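Local coordinates for alternansucrase (Leuconostoc mesenteroides, PDB 6HVG), which is a large multidomain enzyme of glycoside hydrolase family 70, built on a circularly permuted TIM-type barrel with a bound calcium ion and flanking choline-binding-type repeats, at residues N514-E520 and I1253-Y1259; E522-Q528 and R1174-R1178; W529-G533 and G1098-L1102; S1091-Y1096 and Y1162-G1166. All blocks are in the same frame, centred on the assembly; numbering follows the deposited sequence.

How the contacts relate
The four contacts gather around one six-stranded antiparallel sheet, whose strands come from far apart in the chain: 534-537 and 580-582 lie early in the family 70 region, 1160-1161, 1166-1175, 1190-1197 and 1248-1252 late. Such a sheet is consistent with domain B. Contact 1 closes the outermost loop of chain, contacts 2, 3 and 4 are nested within it, and contacts 3 and 4 cross. The centres of contacts 2 and 3 are about 10 Å apart, those of contacts 2 and 4 about 21 Å, without touching. The chain from 514 to 533, with Asp521 between, supplies the first segments of contacts 1 to 3; contact 4 involves the link between strands 1160-1161 and 1166-1175. Segments hundreds of residues apart thus form one body.

Contact 1 (N514-E520 and I1253-Y1259); sequences NWNKQTE and ILHRGAY
Trp515 and Gly1257 pass with their CA atoms 4.0 Å apart, and beyond this crossing Tyr1259 N donates to Asn514 O over 3.1 Å. Glycine suits the spot: at phi 117° and psi 156° a CB would press on the preceding carbonyl oxygen, and Trp515 is close by. Glu520 is the polar centre. Its chain, extended beyond CG (chi2 -176°), pushes the carboxylate against the other loop's backbone, where OE1 accepts His1255 N through its syn lone pair at 2.9 Å. OE2 is met from one face of the carboxylate plane by Arg1256 N at 2.8 Å and Gly1257 N at 3.0 Å, and Tyr1192 OH adds another bond; so many donors would probably favour a charged, buried carboxylate. Thr519 OG1 accepts Ala1258 N (3.0 Å) and has Ala513 O as a further partner. Lys517 runs beside the imidazole of His1255, placing CD 4.0 Å from the ring centroid over one face, a CH-pi contact its long aliphatic chain can make. Trp515 NE1 bonds weakly to Tyr1259 O. Outward, the Trp515 ring packs on Phe508 and Val509 of helix 499-511, while Arg1256 NH1 reaches Val1193 O on outermost strand 1190-1197 of the six-stranded sheet.

Contact 2 (E522-Q528 and R1174-R1178); sequences EAFDGLQ and RVDER
A type II' beta turn, Asp525 to Gln528, docks onto the end of strand 1166-1175 of the domain B-like antiparallel sheet, with Leu527 and Gln528 meeting Glu1177 and Arg1174. Gly526 occupies the turn position where positive phi is the rule, and its bare CA lies close beside the Glu1177 carboxylate. That carboxylate is brought over the turn by a first torsion that sets CG between the backbone N and the carbonyl carbon (chi1 69°). Glu1177 OE1 then accepts Leu527 N at 2.8 Å, the donor sitting well above the carboxylate plane. A water donates to this same OE1 and accepts from Glu1177 N at 2.9 Å, and it donates more distantly to Asp525 O, filling in the polar link between turn and strand end. Glu1177 OE2 bonds instead to Ser574 OG, while the Leu527 side chain touches Asn625, a ligand of the calcium ion, which lies about 8 Å from that side chain. Arg1174 bends at chi2 (78°) and turns its guanidinium edge to backbone carbonyls, NE to Glu520 O and NH2 to Asp521 O. Gln528 suits the middle because its amide both accepts and donates: NE2 reinforces the turn, donating in the carbonyl plane to a lone pair of Asp525 O at 3.1 Å, and OE1 takes Arg1174 NH1 at 3.0 Å, nearly along the C=O axis and within the guanidinium plane.

Contact 3 (W529-G533 and G1098-L1102); sequences WLQGG and GMSFL
Gln531 and Met1099 make the closest backbone approach, CA to CA 5.2 Å, where the short helix 528-531 ends against the loop leading into helix 1102-1105. Helix 528-531 leads into strand 534-537 of the six-stranded antiparallel sheet, consistent with domain B. It is left through Gly532, whose phi of 101° is suited to glycine, since a CB would press on the carbonyl oxygen of Gln531. That oxygen lies toward residues 1098-1102. A water donates to it and accepts from Met1099 N at 2.9 Å, so the two backbones are joined by a bridge as well as by side chains. Met1099 packs its thioether against the same carbonyl, its SD 3.4 Å from Gln531 O. Next along, Leu530 CD2 rests 3.8 Å from Phe1101 CE1, meeting the ring at a slant. Phe1101 stands at the N-cap position of helix 1102-1105, and Leu578 packs against both it and Leu530. The side chain of Gln531 combines reach with a two-ended amide. Straight at chi2 (-177°), it brings NE2 to Met1099 O at 2.9 Å, almost head-on to the carbonyl, although that oxygen is tilted 28° from the amide plane. At the other end, OE1 accepts Ala579 N, fixing which way round the group is turned.

Contact 4 (S1091-Y1096 and Y1162-G1166); sequences SGDTNY and YALPG
Apolar packing dominates, centred on Ala1163, whose CB lies 3.8 Å from Thr1094 CG2 and 3.9 Å from Ser1091 CB. The small methyl fits between these two residues, which belong to a type II' beta turn running from Ser1091 to Thr1094. Tyr1096 extends the packing along the same chain. One edge of its ring faces the backbone, CE2 standing 3.6 Å from Ala1163 C in the ring plane and 3.4 Å from Leu1164 O. Its far end crosses Pro1165 at a slant, OH being 3.7 Å from Pro1165 CB, so a long, flat side chain can span three successive residues. Ser1091 OG, set by a chi1 of 54°, packs 3.4 Å from Tyr1162 CB. Polar bonds lie within a segment or outside the pair: Thr1094 OG1 bonds weakly to Ser1091 O inside the turn, Ser1091 OG pairs with Ser1104 OG, and Leu1164 O accepts Asn1195 ND2. The arrangement is consistent with a join between the permuted barrel and domain B, whose sheet draws on both ends of the family 70 region: the turn lies in the loop between strand 1089-1090 and helix 1102-1105, and residues 1162-1166 link strands 1160-1161 and 1166-1175 of that sheet.

Contact 1 (N514-E520 and I1253-Y1259)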
loop_
_atom_site.group_PDB
_atom_site.type_symbol
_atom_site.label_atom_id
_atom_site.label_comp_id
_atom_site.label_asym_id
_atom_site.label_seq_id
_atom_site.Cartn_x
_atom_site.Cartn_y
_atom_site.Cartn_z
ATOM N N ASN A 514 -1.035 -21.098 13.886
ATOM C CA ASN A 514 -2.181 -21.548 13.102
ATOM C C ASN A 514 -3.436 -20.716 13.344
ATOM O O ASN A 514 -4.366 -20.770 12.564
ATOM C CB ASN A 514 -2.466 -23.013 13.400
ATOM C CG ASN A 514 -1.635 -23.956 12.571
ATOM O OD1 ASN A 514 -1.061 -23.582 11.577
ATOM N ND2 ASN A 514 -1.602 -25.205 12.969
ATOM N N TRP A 515 -3.461 -19.978 14.451
ATOM C CA TRP A 515 -4.597 -19.152 14.823
ATOM C C TRP A 515 -4.309 -17.651 14.797
ATOM O O TRP A 515 -5.002 -16.852 15.468
ATOM C CB TRP A 515 -5.085 -19.581 16.214
ATOM C CG TRP A 515 -5.501 -21.025 16.264
ATOM C CD1 TRP A 515 -5.949 -21.788 15.216
ATOM C CD2 TRP A 515 -5.507 -21.882 17.404
ATOM N NE1 TRP A 515 -6.233 -23.050 15.639
ATOM C CE2 TRP A 515 -5.986 -23.132 16.981
ATOM C CE3 TRP A 515 -5.163 -21.712 18.746
ATOM C CZ2 TRP A 515 -6.124 -24.199 17.835
ATOM C CZ3 TRP A 515 -5.315 -22.797 19.610
ATOM C CH2 TRP A 515 -5.783 -24.015 19.141
ATOM N N ASN A 516 -3.294 -17.258 14.027
ATOM C CA ASN A 516 -3.001 -15.839 13.841
ATOM C C ASN A 516 -2.433 -15.546 12.445
ATOM O O ASN A 516 -2.407 -16.429 11.585
ATOM C CB ASN A 516 -2.171 -15.299 15.024
ATOM C CG ASN A 516 -0.785 -15.874 15.097
ATOM O OD1 ASN A 516 -0.195 -16.288 14.095
ATOM N ND2 ASN A 516 -0.226 -15.875 16.295
ATOM N N LYS A 517 -1.994 -14.322 12.208
ATOM C CA LYS A 517 -1.564 -13.895 10.875
ATOM C C LYS A 517 -0.262 -14.509 10.365
ATOM O O LYS A 517 0.064 -14.391 9.176
ATOM C CB LYS A 517 -1.412 -12.364 10.832
ATOM C CG LYS A 517 -0.098 -11.833 11.408
ATOM C CD LYS A 517 -0.062 -10.313 11.413
ATOM C CE LYS A 517 1.253 -9.792 11.969
ATOM N NZ LYS A 517 1.097 -8.400 12.486
ATOM N N GLN A 518 0.494 -15.147 11.250
ATOM C CA GLN A 518 1.746 -15.804 10.865
ATOM C C GLN A 518 1.530 -16.877 9.798
ATOM O O GLN A 518 2.386 -17.105 8.940
ATOM C CB GLN A 518 2.414 -16.396 12.088
ATOM C CG GLN A 518 2.841 -15.347 13.098
ATOM C CD GLN A 518 3.611 -15.915 14.266
ATOM O OE1 GLN A 518 3.783 -17.135 14.404
ATOM N NE2 GLN A 518 4.051 -15.024 15.141
ATOM N N THR A 519 0.360 -17.504 9.829
ATOM C CA THR A 519 -0.020 -18.454 8.796
ATOM C C THR A 519 -0.840 -17.829 7.683
ATOM O O THR A 519 -1.399 -18.545 6.877
ATOM C CB THR A 519 -0.791 -19.635 9.413
ATOM O OG1 THR A 519 -1.869 -19.156 10.232
ATOM C CG2 THR A 519 0.158 -20.464 10.247
ATOM N N GLU A 520 -0.928 -16.499 7.665
ATOM C CA GLU A 520 -1.675 -15.780 6.626
ATOM C C GLU A 520 -0.767 -15.085 5.602
ATOM O O GLU A 520 -1.259 -14.476 4.667
ATOM C CB GLU A 520 -2.653 -14.769 7.247
ATOM C CG GLU A 520 -3.775 -15.430 8.021
ATOM C CD GLU A 520 -4.795 -14.458 8.542
ATOM O OE1 GLU A 520 -4.544 -13.255 8.477
ATOM O OE2 GLU A 520 -5.846 -14.900 9.047
ATOM N N ILE A 1253 -6.921 -9.916 4.750
ATOM C CA ILE A 1253 -6.661 -10.925 5.755
ATOM C C ILE A 1253 -7.098 -10.445 7.142
ATOM O O ILE A 1253 -6.833 -9.308 7.514
ATOM C CB ILE A 1253 -5.182 -11.361 5.783
ATOM C CG1 ILE A 1253 -4.250 -10.194 6.067
ATOM C CG2 ILE A 1253 -4.812 -12.056 4.500
ATOM C CD1 ILE A 1253 -2.789 -10.578 6.130
ATOM N N LEU A 1254 -7.770 -11.322 7.887
ATOM C CA LEU A 1254 -8.372 -10.958 9.168
ATOM C C LEU A 1254 -7.595 -11.400 10.401
ATOM O O LEU A 1254 -8.103 -11.261 11.521
ATOM C CB LEU A 1254 -9.805 -11.510 9.252
ATOM C CG LEU A 1254 -10.766 -11.028 8.157
ATOM C CD1 LEU A 1254 -12.187 -11.439 8.471
ATOM C CD2 LEU A 1254 -10.727 -9.527 7.997
ATOM N N HIS A 1255 -6.378 -11.912 10.200
ATOM C CA HIS A 1255 -5.463 -12.260 11.308
ATOM C C HIS A 1255 -5.981 -13.399 12.214
ATOM O O HIS A 1255 -5.698 -13.450 13.417
ATOM C CB HIS A 1255 -5.158 -11.017 12.166
ATOM C CG HIS A 1255 -4.451 -9.930 11.430
ATOM N ND1 HIS A 1255 -3.906 -8.838 12.069
ATOM C CD2 HIS A 1255 -4.180 -9.776 10.115
ATOM C CE1 HIS A 1255 -3.344 -8.048 11.174
ATOM N NE2 HIS A 1255 -3.488 -8.598 9.983
ATOM N N ARG A 1256 -6.745 -14.298 11.631
ATOM C CA ARG A 1256 -7.397 -15.342 12.404
ATOM C C ARG A 1256 -6.665 -16.687 12.330
ATOM O O ARG A 1256 -6.739 -17.479 13.281
ATOM C CB ARG A 1256 -8.849 -15.491 11.953
ATOM C CG ARG A 1256 -9.709 -14.432 12.595
ATOM C CD ARG A 1256 -11.108 -14.367 12.030
ATOM N NE ARG A 1256 -11.854 -13.327 12.726
ATOM C CZ ARG A 1256 -13.024 -12.834 12.337
ATOM N NH1 ARG A 1256 -13.610 -13.273 11.241
ATOM N NH2 ARG A 1256 -13.616 -11.893 13.055
ATOM N N GLY A 1257 -5.997 -16.935 11.204
ATOM C CA GLY A 1257 -5.150 -18.091 11.056
ATOM C C GLY A 1257 -5.633 -19.030 9.970
ATOM O O GLY A 1257 -6.821 -19.043 9.621
ATOM N N ALA A 1258 -4.704 -19.817 9.433
ATOM C CA ALA A 1258 -5.038 -20.780 8.404
ATOM C C ALA A 1258 -5.940 -21.897 8.929
ATOM O O ALA A 1258 -6.730 -22.472 8.172
ATOM C CB ALA A 1258 -3.771 -21.375 7.825
ATOM N N TYR A 1259 -5.813 -22.226 10.221
ATOM C CA TYR A 1259 -6.593 -23.342 10.801
ATOM C C TYR A 1259 -7.303 -22.948 12.088
ATOM O O TYR A 1259 -7.287 -23.681 13.062
ATOM C CB TYR A 1259 -5.696 -24.566 11.002
ATOM C CG TYR A 1259 -5.092 -25.047 9.704
ATOM C CD1 TYR A 1259 -5.879 -25.696 8.768
ATOM C CD2 TYR A 1259 -3.739 -24.831 9.401
ATOM C CE1 TYR A 1259 -5.349 -26.125 7.568
ATOM C CE2 TYR A 1259 -3.193 -25.265 8.200
ATOM C CZ TYR A 1259 -4.005 -25.911 7.287
ATOM O OH TYR A 1259 -3.484 -26.341 6.080
#

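Contact 2 (E522-Q528 and R1174-R1178)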
loop_
_atom_site.group_PDB
_atom_site.type_symbol
_atom_site.label_atom_id
_atom_site.label_comp_id
_atom_site.label_asym_id
_atom_site.label_seq_id
_atom_site.Cartn_x
_atom_site.Cartn_y
_atom_site.Cartn_z
ATOM N N GLU A 522 1.206 -12.351 5.597
ATOM C CA GLU A 522 1.148 -10.910 5.456
ATOM C C GLU A 522 2.204 -10.448 4.458
ATOM O O GLU A 522 3.351 -10.848 4.538
ATOM C CB GLU A 522 1.361 -10.217 6.809
ATOM C CG GLU A 522 0.876 -8.767 6.849
ATOM C CD GLU A 522 1.031 -8.108 8.208
ATOM O OE1 GLU A 522 2.104 -8.267 8.832
ATOM O OE2 GLU A 522 0.073 -7.458 8.675
ATOM N N ALA A 523 1.796 -9.630 3.497
ATOM C CA ALA A 523 2.698 -9.039 2.506
ATOM C C ALA A 523 2.254 -7.613 2.202
ATOM O O ALA A 523 1.087 -7.285 2.367
ATOM C CB ALA A 523 2.686 -9.856 1.228
ATOM N N PHE A 524 3.168 -6.769 1.737
ATOM C CA PHE A 524 2.819 -5.367 1.492
ATOM C C PHE A 524 3.202 -4.869 0.120
ATOM O O PHE A 524 3.256 -3.692 -0.125
ATOM C CB PHE A 524 3.437 -4.483 2.552
ATOM C CG PHE A 524 2.932 -4.766 3.936
ATOM C CD1 PHE A 524 3.574 -5.683 4.752
ATOM C CD2 PHE A 524 1.818 -4.109 4.418
ATOM C CE1 PHE A 524 3.116 -5.926 6.033
ATOM C CE2 PHE A 524 1.352 -4.353 5.700
ATOM C CZ PHE A 524 2.006 -5.264 6.511
ATOM N N ASP A 525 3.405 -5.768 -0.814
ATOM C CA ASP A 525 3.729 -5.305 -2.123
ATOM C C ASP A 525 2.427 -5.021 -2.885
ATOM O O ASP A 525 1.439 -5.737 -2.752
ATOM C CB ASP A 525 4.677 -6.284 -2.830
ATOM C CG ASP A 525 4.000 -7.553 -3.235
ATOM O OD1 ASP A 525 3.299 -7.525 -4.292
ATOM O OD2 ASP A 525 4.176 -8.562 -2.499
ATOM N N GLY A 526 2.452 -3.962 -3.687
ATOM C CA GLY A 526 1.296 -3.526 -4.457
ATOM C C GLY A 526 0.203 -3.044 -3.526
ATOM O O GLY A 526 0.491 -2.563 -2.406
ATOM N N LEU A 527 -1.052 -3.216 -3.948
ATOM C CA LEU A 527 -2.184 -2.757 -3.147
ATOM C C LEU A 527 -2.306 -3.482 -1.820
ATOM O O LEU A 527 -3.052 -3.058 -0.929
ATOM C CB LEU A 527 -3.468 -2.913 -3.915
ATOM C CG LEU A 527 -3.595 -2.103 -5.212
ATOM C CD1 LEU A 527 -4.978 -2.380 -5.787
ATOM C CD2 LEU A 527 -3.397 -0.613 -5.007
ATOM N N GLN A 528 -1.541 -4.557 -1.663
ATOM C CA GLN A 528 -1.439 -5.229 -0.383
ATOM C C GLN A 528 -0.879 -4.295 0.670
ATOM O O GLN A 528 -1.108 -4.477 1.868
ATOM C CB GLN A 528 -0.576 -6.467 -0.499
ATOM C CG GLN A 528 -1.174 -7.544 -1.388
ATOM C CD GLN A 528 -0.341 -8.790 -1.442
ATOM O OE1 GLN A 528 -0.803 -9.867 -1.145
ATOM N NE2 GLN A 528 0.901 -8.639 -1.777
ATOM N N ARG A 1174 -5.055 -17.501 -0.379
ATOM C CA ARG A 1174 -4.256 -16.275 -0.232
ATOM C C ARG A 1174 -3.796 -15.778 -1.580
ATOM O O ARG A 1174 -3.171 -16.507 -2.331
ATOM C CB ARG A 1174 -3.062 -16.525 0.659
ATOM C CG ARG A 1174 -2.152 -15.340 0.890
ATOM C CD ARG A 1174 -2.743 -14.375 1.910
ATOM N NE ARG A 1174 -1.781 -13.349 2.252
ATOM C CZ ARG A 1174 -1.438 -12.356 1.435
ATOM N NH1 ARG A 1174 -2.002 -12.218 0.226
ATOM N NH2 ARG A 1174 -0.528 -11.478 1.833
ATOM N N VAL A 1175 -4.146 -14.528 -1.887
ATOM C CA VAL A 1175 -3.951 -13.968 -3.229
ATOM C C VAL A 1175 -3.389 -12.577 -3.161
ATOM O O VAL A 1175 -3.486 -11.904 -2.125
ATOM C CB VAL A 1175 -5.266 -13.853 -4.004
ATOM C CG1 VAL A 1175 -5.788 -15.216 -4.389
ATOM C CG2 VAL A 1175 -6.306 -13.106 -3.186
ATOM N N ASP A 1176 -2.816 -12.157 -4.289
ATOM C CA ASP A 1176 -2.344 -10.784 -4.476
ATOM C C ASP A 1176 -3.469 -9.929 -5.045
ATOM O O ASP A 1176 -4.591 -10.416 -5.227
ATOM C CB ASP A 1176 -1.083 -10.739 -5.350
ATOM C CG ASP A 1176 -1.305 -11.222 -6.781
ATOM O OD1 ASP A 1176 -2.450 -11.273 -7.265
ATOM O OD2 ASP A 1176 -0.309 -11.523 -7.465
ATOM N N GLU A 1177 -3.201 -8.655 -5.287
ATOM C CA GLU A 1177 -4.267 -7.738 -5.709
ATOM C C GLU A 1177 -5.042 -8.191 -6.937
ATOM O O GLU A 1177 -6.230 -7.889 -7.053
ATOM C CB GLU A 1177 -3.697 -6.354 -5.954
ATOM C CG GLU A 1177 -2.781 -6.272 -7.168
ATOM C CD GLU A 1177 -1.979 -4.999 -7.164
ATOM O OE1 GLU A 1177 -1.166 -4.814 -6.240
ATOM O OE2 GLU A 1177 -2.195 -4.190 -8.061
ATOM N N ARG A 1178 -4.389 -8.937 -7.827
ATOM C CA ARG A 1178 -5.046 -9.483 -9.026
ATOM C C ARG A 1178 -5.782 -10.805 -8.817
ATOM O O ARG A 1178 -6.301 -11.388 -9.774
ATOM C CB ARG A 1178 -4.026 -9.677 -10.154
ATOM C CG ARG A 1178 -3.441 -8.382 -10.690
ATOM C CD ARG A 1178 -2.458 -8.635 -11.807
ATOM N NE ARG A 1178 -2.010 -7.397 -12.414
ATOM C CZ ARG A 1178 -1.123 -6.558 -11.877
ATOM N NH1 ARG A 1178 -0.568 -6.810 -10.697
ATOM N NH2 ARG A 1178 -0.808 -5.431 -12.520
HETATM O O HOH W 1 -0.745 -7.225 -4.698
#

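Contact 3 (W529-G533 and G1098-L1102)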
loop_
_atom_site.group_PDB
_atom_site.type_symbol
_atom_site.label_atom_id
_atom_site.label_comp_id
_atom_site.label_asym_id
_atom_site.label_seq_id
_atom_site.Cartn_x
_atom_site.Cartn_y
_atom_site.Cartn_z
ATOM N N TRP A 529 -0.166 -3.280 0.213
ATOM C CA TRP A 529 0.374 -2.238 1.072
ATOM C C TRP A 529 -0.657 -1.639 2.026
ATOM O O TRP A 529 -0.298 -1.218 3.121
ATOM C CB TRP A 529 0.963 -1.123 0.193
ATOM C CG TRP A 529 1.449 0.066 0.921
ATOM C CD1 TRP A 529 0.803 1.265 1.070
ATOM C CD2 TRP A 529 2.704 0.198 1.585
ATOM N NE1 TRP A 529 1.584 2.137 1.808
ATOM C CE2 TRP A 529 2.755 1.506 2.136
ATOM C CE3 TRP A 529 3.780 -0.665 1.788
ATOM C CZ2 TRP A 529 3.852 1.969 2.875
ATOM C CZ3 TRP A 529 4.872 -0.208 2.530
ATOM C CH2 TRP A 529 4.898 1.097 3.067
ATOM N N LEU A 530 -1.927 -1.608 1.613
ATOM C CA LEU A 530 -2.947 -0.914 2.380
ATOM C C LEU A 530 -3.336 -1.664 3.641
ATOM O O LEU A 530 -3.370 -1.077 4.719
ATOM C CB LEU A 530 -4.179 -0.660 1.521
ATOM C CG LEU A 530 -4.005 0.109 0.212
ATOM C CD1 LEU A 530 -5.374 0.345 -0.398
ATOM C CD2 LEU A 530 -3.322 1.443 0.434
ATOM N N GLN A 531 -3.622 -2.961 3.504
ATOM C CA GLN A 531 -4.110 -3.765 4.625
ATOM C C GLN A 531 -3.387 -5.082 4.936
ATOM O O GLN A 531 -3.779 -5.797 5.865
ATOM C CB GLN A 531 -5.592 -4.028 4.406
ATOM C CG GLN A 531 -6.457 -2.846 4.777
ATOM C CD GLN A 531 -7.909 -3.157 4.625
ATOM O OE1 GLN A 531 -8.326 -3.662 3.601
ATOM N NE2 GLN A 531 -8.689 -2.861 5.646
ATOM N N GLY A 532 -2.349 -5.408 4.180
ATOM C CA GLY A 532 -1.516 -6.535 4.519
ATOM C C GLY A 532 -1.740 -7.830 3.759
ATOM O O GLY A 532 -0.997 -8.780 3.968
ATOM N N GLY A 533 -2.744 -7.883 2.884
ATOM C CA GLY A 533 -2.921 -9.055 2.009
ATOM C C GLY A 533 -4.368 -9.475 1.827
ATOM O O GLY A 533 -5.221 -9.115 2.617
ATOM N N GLY A 1098 -7.783 -7.778 11.289
ATOM C CA GLY A 1098 -6.947 -7.188 10.253
ATOM C C GLY A 1098 -6.667 -5.724 10.472
ATOM O O GLY A 1098 -7.047 -5.148 11.497
ATOM N N MET A 1099 -6.006 -5.121 9.491
ATOM C CA MET A 1099 -5.625 -3.720 9.578
ATOM C C MET A 1099 -6.821 -2.825 9.269
ATOM O O MET A 1099 -7.523 -3.022 8.286
ATOM C CB MET A 1099 -4.492 -3.421 8.614
ATOM C CG MET A 1099 -3.250 -4.253 8.863
ATOM S SD MET A 1099 -1.881 -3.741 7.825
ATOM C CE MET A 1099 -1.468 -2.165 8.562
ATOM N N SER A 1100 -7.063 -1.855 10.143
ATOM C CA SER A 1100 -8.021 -0.794 9.886
ATOM C C SER A 1100 -7.394 0.139 8.851
ATOM O O SER A 1100 -6.158 0.280 8.800
ATOM C CB SER A 1100 -8.310 -0.051 11.185
ATOM O OG SER A 1100 -9.440 0.799 11.044
ATOM N N PHE A 1101 -8.222 0.760 8.013
ATOM C CA PHE A 1101 -7.716 1.737 7.030
ATOM C C PHE A 1101 -8.116 3.172 7.413
ATOM O O PHE A 1101 -9.106 3.361 8.106
ATOM C CB PHE A 1101 -8.239 1.371 5.656
ATOM C CG PHE A 1101 -7.562 2.088 4.536
ATOM C CD1 PHE A 1101 -6.210 1.939 4.316
ATOM C CD2 PHE A 1101 -8.298 2.910 3.678
ATOM C CE1 PHE A 1101 -5.597 2.622 3.277
ATOM C CE2 PHE A 1101 -7.706 3.590 2.642
ATOM C CZ PHE A 1101 -6.350 3.444 2.436
ATOM N N LEU A 1102 -7.361 4.174 6.953
ATOM C CA LEU A 1102 -7.627 5.568 7.336
ATOM C C LEU A 1102 -9.003 6.113 6.900
ATOM O O LEU A 1102 -9.595 6.929 7.605
ATOM C CB LEU A 1102 -6.492 6.502 6.916
ATOM C CG LEU A 1102 -6.310 7.075 5.502
ATOM C CD1 LEU A 1102 -5.295 8.178 5.594
ATOM C CD2 LEU A 1102 -5.809 6.035 4.526
HETATM O O HOH W 2 -5.938 -6.583 6.974
#

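Contact 4 (S1091-Y1096 and Y1162-G1166)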
loop_
_atom_site.group_PDB
_atom_site.type_symbol
_atom_site.label_atom_id
_atom_site.label_comp_id
_atom_site.label_asym_id
_atom_site.label_seq_id
_atom_site.Cartn_x
_atom_site.Cartn_y
_atom_site.Cartn_z
ATOM N N SER A 1091 -17.895 3.346 8.813
ATOM C CA SER A 1091 -17.733 2.154 9.637
ATOM C C SER A 1091 -16.866 2.455 10.863
ATOM O O SER A 1091 -16.833 1.666 11.809
ATOM C CB SER A 1091 -17.118 1.017 8.827
ATOM O OG SER A 1091 -15.909 1.437 8.226
ATOM N N GLY A 1092 -16.169 3.586 10.843
ATOM C CA GLY A 1092 -15.562 4.134 12.052
ATOM C C GLY A 1092 -14.410 3.323 12.628
ATOM O O GLY A 1092 -13.535 2.863 11.892
ATOM N N ASP A 1093 -14.425 3.149 13.949
ATOM C CA ASP A 1093 -13.398 2.375 14.647
ATOM C C ASP A 1093 -13.666 0.874 14.650
ATOM O O ASP A 1093 -12.817 0.116 15.107
ATOM C CB ASP A 1093 -13.257 2.876 16.086
ATOM C CG ASP A 1093 -12.599 4.251 16.162
ATOM O OD1 ASP A 1093 -11.879 4.617 15.214
ATOM O OD2 ASP A 1093 -12.774 4.948 17.176
ATOM N N THR A 1094 -14.820 0.452 14.126
ATOM C CA THR A 1094 -15.191 -0.963 14.105
ATOM C C THR A 1094 -14.215 -1.775 13.270
ATOM O O THR A 1094 -13.899 -1.410 12.153
ATOM C CB THR A 1094 -16.622 -1.161 13.564
ATOM O OG1 THR A 1094 -17.529 -0.350 14.325
ATOM C CG2 THR A 1094 -17.058 -2.637 13.661
ATOM N N ASN A 1095 -13.746 -2.883 13.826
ATOM C CA ASN A 1095 -12.654 -3.650 13.227
ATOM C C ASN A 1095 -12.674 -5.087 13.735
ATOM O O ASN A 1095 -12.245 -5.370 14.856
ATOM C CB ASN A 1095 -11.327 -2.979 13.585
ATOM C CG ASN A 1095 -10.118 -3.742 13.090
ATOM O OD1 ASN A 1095 -9.457 -4.457 13.848
ATOM N ND2 ASN A 1095 -9.819 -3.585 11.816
ATOM N N TYR A 1096 -13.205 -5.973 12.901
ATOM C CA TYR A 1096 -13.406 -7.378 13.259
ATOM C C TYR A 1096 -12.132 -8.237 13.174
ATOM O O TYR A 1096 -11.976 -9.240 13.873
ATOM C CB TYR A 1096 -14.562 -7.958 12.434
ATOM C CG TYR A 1096 -15.862 -7.278 12.801
ATOM C CD1 TYR A 1096 -16.349 -7.300 14.120
ATOM C CD2 TYR A 1096 -16.587 -6.569 11.861
ATOM C CE1 TYR A 1096 -17.530 -6.653 14.469
ATOM C CE2 TYR A 1096 -17.767 -5.918 12.201
ATOM C CZ TYR A 1096 -18.239 -5.964 13.503
ATOM O OH TYR A 1096 -19.419 -5.337 13.833
ATOM N N TYR A 1162 -17.348 -2.184 4.351
ATOM C CA TYR A 1162 -16.560 -2.492 5.555
ATOM C C TYR A 1162 -17.376 -3.051 6.707
ATOM O O TYR A 1162 -18.578 -2.891 6.762
ATOM C CB TYR A 1162 -15.882 -1.232 6.091
ATOM C CG TYR A 1162 -14.672 -0.719 5.332
ATOM C CD1 TYR A 1162 -14.779 -0.238 4.033
ATOM C CD2 TYR A 1162 -13.429 -0.638 5.959
ATOM C CE1 TYR A 1162 -13.685 0.298 3.376
ATOM C CE2 TYR A 1162 -12.325 -0.124 5.302
ATOM C CZ TYR A 1162 -12.458 0.352 4.016
ATOM O OH TYR A 1162 -11.354 0.903 3.399
ATOM N N ALA A 1163 -16.685 -3.683 7.646
ATOM C CA ALA A 1163 -17.226 -4.006 8.961
ATOM C C ALA A 1163 -18.646 -4.574 8.947
ATOM O O ALA A 1163 -19.588 -3.949 9.472
ATOM C CB ALA A 1163 -17.155 -2.781 9.838
ATOM N N LEU A 1164 -18.788 -5.761 8.354
ATOM C CA LEU A 1164 -20.046 -6.505 8.357
ATOM C C LEU A 1164 -20.090 -7.374 9.630
ATOM O O LEU A 1164 -19.142 -8.085 9.905
ATOM C CB LEU A 1164 -20.125 -7.371 7.109
ATOM C CG LEU A 1164 -20.015 -6.576 5.801
ATOM C CD1 LEU A 1164 -19.556 -7.447 4.653
ATOM C CD2 LEU A 1164 -21.323 -5.908 5.432
ATOM N N PRO A 1165 -21.185 -7.301 10.418
ATOM C CA PRO A 1165 -21.166 -7.871 11.768
ATOM C C PRO A 1165 -21.357 -9.396 11.882
ATOM O O PRO A 1165 -21.096 -9.952 12.945
ATOM C CB PRO A 1165 -22.336 -7.169 12.452
ATOM C CG PRO A 1165 -23.298 -6.907 11.346
ATOM C CD PRO A 1165 -22.440 -6.567 10.157
ATOM N N GLY A 1166 -21.781 -10.053 10.811
ATOM C CA GLY A 1166 -22.133 -11.464 10.872
ATOM C C GLY A 1166 -21.083 -12.356 10.220
ATOM O O GLY A 1166 -20.624 -12.069 9.102
#